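Local coordinates for maltose/maltodextrin-binding protein (Thermus thermophilus, PDB 2GH9) that binds maltotriose in the cleft of a periplasmic binding protein fold, probably as the receptor of a sugar uptake system, at residues I153-P156 with Y157-F160; G342-W345 with G346-N350. All blocks are in the same frame, centred on the assembly; numbering follows the deposited sequence.

D155 of contact 1 and W345 of contact 2 meet the same glucose unit, that of chain C in the bound maltotriose, one by a hydrogen bond and one by a ring face. Contact 1 is the capped start of helix 156-166; contact 2 is a kinked turn near the start of helix 341-357. Their centres lie about 10 Å apart. D155 holds O6 of the shared glucose by a hydrogen bond, while W345 lays one face of its indole against the same unit. The protein parts also pack directly: P156 CB sits 3.6 Å from W348 CD2, and F160 CD1 comes within 3.7 Å of W348 CH2.

Contact 1: residues I153-P156 with Y157-F160; sequences IGDP and YFNF. With GLC (alpha-D-glucopyranose), chain B; GLC (alpha-D-glucopyranose), chain C.
Between D155 and N159 the backbone passes from loop into helix, N159 N giving a hydrogen bond of 3.2 Å to D155 O. D155 is the N-cap: its OD1 accepts a weak bond from F158 N at 3.4 Å. The same carboxylate holds two glucose units of the maltotriose, OD1 taking the O6 hydroxyl of the chain C glucose and OD2 that of the chain B glucose, each pair of oxygens 2.7 Å apart. With CG anti to the backbone N (chi1 -166°), the carboxylate stands where OD1 can take both the F158 amide and a sugar hydroxyl, and the helix start would be expected to favour its negative charge. The F158 ring crosses the carboxylate at a slant, CD2 3.5 Å from D155 CG and the planes 67° apart; its edge is turned to O6 of the chain B glucose. Y157 offers a face to that same glucose, whose C4 stands 3.8 Å above the ring centre, a carbohydrate-aromatic packing of the kind known in maltose-binding proteins. On the loop side N159 ND2 bridges two carbonyls, I153 O at 2.8 Å and D155 O at 2.9 Å, approaching both from above the carbonyl plane; its OD1 is hydrogen-bonded to Y151 OH. This buried turn connects strand 149-150 to helix 156-166, with I153 packed on I199 of helix 189-204 and N159 on I352 of helix 341-357.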
# COMPACT_ATOMS: atom_id res chain seq x y z
N ILE A 153 -5.62 10.53 -7.64
CA ILE A 153 -6.62 11.29 -6.90
C ILE A 153 -7.92 10.55 -6.59
O ILE A 153 -8.56 10.82 -5.57
CB ILE A 153 -6.88 12.66 -7.64
CG1 ILE A 153 -7.80 13.59 -6.84
CG2 ILE A 153 -7.43 12.45 -9.05
CD1 ILE A 153 -7.67 15.05 -7.28
N GLY A 154 -8.32 9.63 -7.46
CA GLY A 154 -9.53 8.89 -7.24
C GLY A 154 -9.40 7.73 -6.27
O GLY A 154 -10.40 7.20 -5.86
N ASP A 155 -8.18 7.36 -5.91
CA ASP A 155 -7.93 6.16 -5.08
C ASP A 155 -8.14 6.37 -3.56
O ASP A 155 -7.52 7.25 -2.96
CB ASP A 155 -6.52 5.66 -5.40
CG ASP A 155 -6.25 4.25 -4.90
OD1 ASP A 155 -6.35 4.04 -3.69
OD2 ASP A 155 -5.88 3.36 -5.71
N PRO A 156 -8.99 5.56 -2.91
CA PRO A 156 -9.28 5.75 -1.47
C PRO A 156 -8.09 5.53 -0.50
O PRO A 156 -7.87 6.32 0.45
CB PRO A 156 -10.41 4.74 -1.20
CG PRO A 156 -10.36 3.77 -2.30
CD PRO A 156 -9.72 4.42 -3.49
N TYR A 157 -7.32 4.47 -0.74
CA TYR A 157 -6.01 4.26 -0.07
C TYR A 157 -5.07 5.48 -0.14
O TYR A 157 -4.53 5.92 0.87
CB TYR A 157 -5.33 3.03 -0.68
CG TYR A 157 -3.93 2.73 -0.19
CD1 TYR A 157 -3.73 1.91 0.88
CD2 TYR A 157 -2.81 3.24 -0.86
CE1 TYR A 157 -2.47 1.59 1.32
CE2 TYR A 157 -1.54 2.96 -0.44
CZ TYR A 157 -1.37 2.11 0.67
OH TYR A 157 -0.11 1.78 1.14
N PHE A 158 -4.86 6.04 -1.32
CA PHE A 158 -3.94 7.19 -1.47
C PHE A 158 -4.42 8.42 -0.69
O PHE A 158 -3.61 9.20 -0.15
CB PHE A 158 -3.78 7.54 -2.96
CG PHE A 158 -2.78 6.69 -3.67
CD1 PHE A 158 -1.53 7.21 -3.98
CD2 PHE A 158 -3.07 5.40 -4.02
CE1 PHE A 158 -0.61 6.44 -4.64
CE2 PHE A 158 -2.14 4.62 -4.67
CZ PHE A 158 -0.92 5.15 -5.00
N ASN A 159 -5.74 8.58 -0.62
CA ASN A 159 -6.38 9.70 0.07
C ASN A 159 -6.62 9.53 1.57
O ASN A 159 -6.98 10.50 2.23
CB ASN A 159 -7.72 10.01 -0.60
CG ASN A 159 -7.54 10.75 -1.89
OD1 ASN A 159 -7.06 11.87 -1.89
ND2 ASN A 159 -7.89 10.12 -2.99
N PHE A 160 -6.43 8.32 2.11
CA PHE A 160 -6.70 8.11 3.53
C PHE A 160 -6.00 9.15 4.42
O PHE A 160 -6.60 9.62 5.38
CB PHE A 160 -6.37 6.70 4.02
CG PHE A 160 -6.46 6.57 5.51
CD1 PHE A 160 -7.70 6.63 6.14
CD2 PHE A 160 -5.32 6.48 6.30
CE1 PHE A 160 -7.80 6.55 7.51
CE2 PHE A 160 -5.42 6.42 7.68
CZ PHE A 160 -6.67 6.45 8.28
C1 GLC B . -0.20 -0.01 -3.65
C2 GLC B . -0.20 -0.64 -2.27
C3 GLC B . -1.56 -1.34 -2.03
C4 GLC B . -2.75 -0.44 -2.30
C5 GLC B . -2.61 0.22 -3.67
C6 GLC B . -3.72 1.26 -3.88
O2 GLC B . 0.84 -1.62 -2.18
O3 GLC B . -1.61 -1.85 -0.72
O4 GLC B . -3.97 -1.20 -2.23
O5 GLC B . -1.32 0.86 -3.80
O6 GLC B . -4.02 1.45 -5.27
C1 GLC C . -4.80 -0.84 -1.13
C2 GLC C . -5.32 -2.15 -0.56
C3 GLC C . -6.24 -2.84 -1.56
C4 GLC C . -7.33 -1.86 -1.99
C5 GLC C . -6.76 -0.54 -2.52
C6 GLC C . -7.84 0.51 -2.84
O2 GLC C . -4.22 -3.02 -0.22
O3 GLC C . -6.82 -4.00 -0.97
O4 GLC C . -8.13 -2.51 -2.98
O5 GLC C . -5.88 0.02 -1.55
O6 GLC C . -7.30 1.48 -3.74

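Contact 2: residues G342-W345 with G346-N350. With GLC (alpha-D-glucopyranose), chain C.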
# COMPACT_ATOMS: atom_id res chain seq x y z
N GLY A 342 -12.68 -5.33 2.72
CA GLY A 342 -12.94 -5.56 1.29
C GLY A 342 -14.20 -4.87 0.75
O GLY A 342 -14.26 -4.49 -0.43
N LYS A 343 -15.19 -4.72 1.63
CA LYS A 343 -16.44 -4.01 1.31
C LYS A 343 -16.30 -2.48 1.25
O LYS A 343 -17.08 -1.82 0.56
CB LYS A 343 -17.54 -4.37 2.33
CG LYS A 343 -18.24 -5.71 2.10
CD LYS A 343 -17.67 -6.82 2.97
CE LYS A 343 -18.66 -8.00 3.15
NZ LYS A 343 -18.05 -9.09 4.00
N VAL A 344 -15.32 -1.92 1.95
CA VAL A 344 -15.22 -0.45 2.10
C VAL A 344 -14.61 0.25 0.88
O VAL A 344 -15.09 1.30 0.47
CB VAL A 344 -14.46 -0.07 3.38
CG1 VAL A 344 -14.24 1.46 3.47
CG2 VAL A 344 -15.23 -0.57 4.61
N TRP A 345 -13.57 -0.34 0.29
CA TRP A 345 -12.79 0.33 -0.75
C TRP A 345 -13.62 0.80 -1.95
O TRP A 345 -13.39 1.88 -2.50
CB TRP A 345 -11.68 -0.61 -1.27
CG TRP A 345 -10.67 -1.09 -0.25
CD1 TRP A 345 -10.41 -2.38 0.09
CD2 TRP A 345 -9.72 -0.28 0.48
NE1 TRP A 345 -9.40 -2.44 1.00
CE2 TRP A 345 -8.95 -1.17 1.26
CE3 TRP A 345 -9.46 1.09 0.56
CZ2 TRP A 345 -7.93 -0.73 2.11
CZ3 TRP A 345 -8.47 1.52 1.41
CH2 TRP A 345 -7.71 0.61 2.18
N GLY A 346 -14.55 -0.04 -2.40
CA GLY A 346 -15.35 0.29 -3.58
C GLY A 346 -16.18 1.56 -3.42
O GLY A 346 -15.97 2.53 -4.15
N PRO A 347 -17.14 1.55 -2.46
CA PRO A 347 -17.95 2.76 -2.20
C PRO A 347 -17.12 3.97 -1.76
O PRO A 347 -17.49 5.11 -2.06
CB PRO A 347 -18.88 2.31 -1.08
CG PRO A 347 -18.93 0.81 -1.18
CD PRO A 347 -17.54 0.43 -1.60
N TRP A 348 -16.02 3.72 -1.04
CA TRP A 348 -15.13 4.80 -0.59
C TRP A 348 -14.51 5.51 -1.77
O TRP A 348 -14.51 6.74 -1.83
CB TRP A 348 -14.04 4.25 0.35
CG TRP A 348 -13.17 5.26 1.05
CD1 TRP A 348 -13.28 6.63 1.02
CD2 TRP A 348 -12.09 4.97 1.92
NE1 TRP A 348 -12.31 7.20 1.83
CE2 TRP A 348 -11.58 6.20 2.40
CE3 TRP A 348 -11.49 3.78 2.36
CZ2 TRP A 348 -10.50 6.27 3.26
CZ3 TRP A 348 -10.44 3.85 3.22
CH2 TRP A 348 -9.94 5.08 3.66
N GLY A 349 -13.98 4.73 -2.71
CA GLY A 349 -13.39 5.23 -3.93
C GLY A 349 -14.42 5.78 -4.91
O GLY A 349 -14.14 6.71 -5.67
N ASN A 350 -15.61 5.19 -4.90
CA ASN A 350 -16.72 5.72 -5.69
C ASN A 350 -17.10 7.12 -5.21
O ASN A 350 -17.35 8.01 -6.01
CB ASN A 350 -17.92 4.76 -5.65
CG ASN A 350 -17.67 3.46 -6.45
OD1 ASN A 350 -16.71 3.34 -7.23
ND2 ASN A 350 -18.56 2.47 -6.25
C1 GLC C . -4.80 -0.84 -1.13
C2 GLC C . -5.32 -2.15 -0.56
C3 GLC C . -6.24 -2.84 -1.56
C4 GLC C . -7.33 -1.86 -1.99
C5 GLC C . -6.76 -0.54 -2.52
C6 GLC C . -7.84 0.51 -2.84
O2 GLC C . -4.22 -3.02 -0.22
O3 GLC C . -6.82 -4.00 -0.97
O4 GLC C . -8.13 -2.51 -2.98
O5 GLC C . -5.88 0.02 -1.55
O6 GLC C . -7.30 1.48 -3.74
O HOH W 1 -15.23 -2.96 -2.33
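G342 O reaches G346 N through a water, which donates to the carbonyl at 2.6 Å and accepts from the amide at 3.0 Å, in place of the direct helical bond. K343 O, one residue on, meets a proline where an amide hydrogen would have been: P347 CD lies 3.2 Å away. Helix 341-357 is therefore kinked at G346 and P347, a familiar consequence of proline within a helix, here with water filling in for one lost bond. V344 O resumes the regular pattern by accepting from W348 N at 3.0 Å, and V344 CG1 rests 3.8 Å from W348 CE3. W345 O likewise takes G349 N. The two indoles are alongside and similarly directed; their six-membered rings are near parallel (7°) but displaced, with little overlap, and contact is made through W345 CZ3 and W348 CZ3 at 3.5 Å. With CG beside its own backbone N (chi1 -60°), the W345 indole presents a face to the chain C glucose, whose C4 sits 3.6 Å above the plane, away from the ring's middle. Were W345 an alanine, the sugar face would probably lose its aromatic support, and W348 CZ3 its closest indole neighbour across the turn. F163 of helix 156-166 meets the W348 ring edge-to-face, and P347 packs on I374 of helix 363-378.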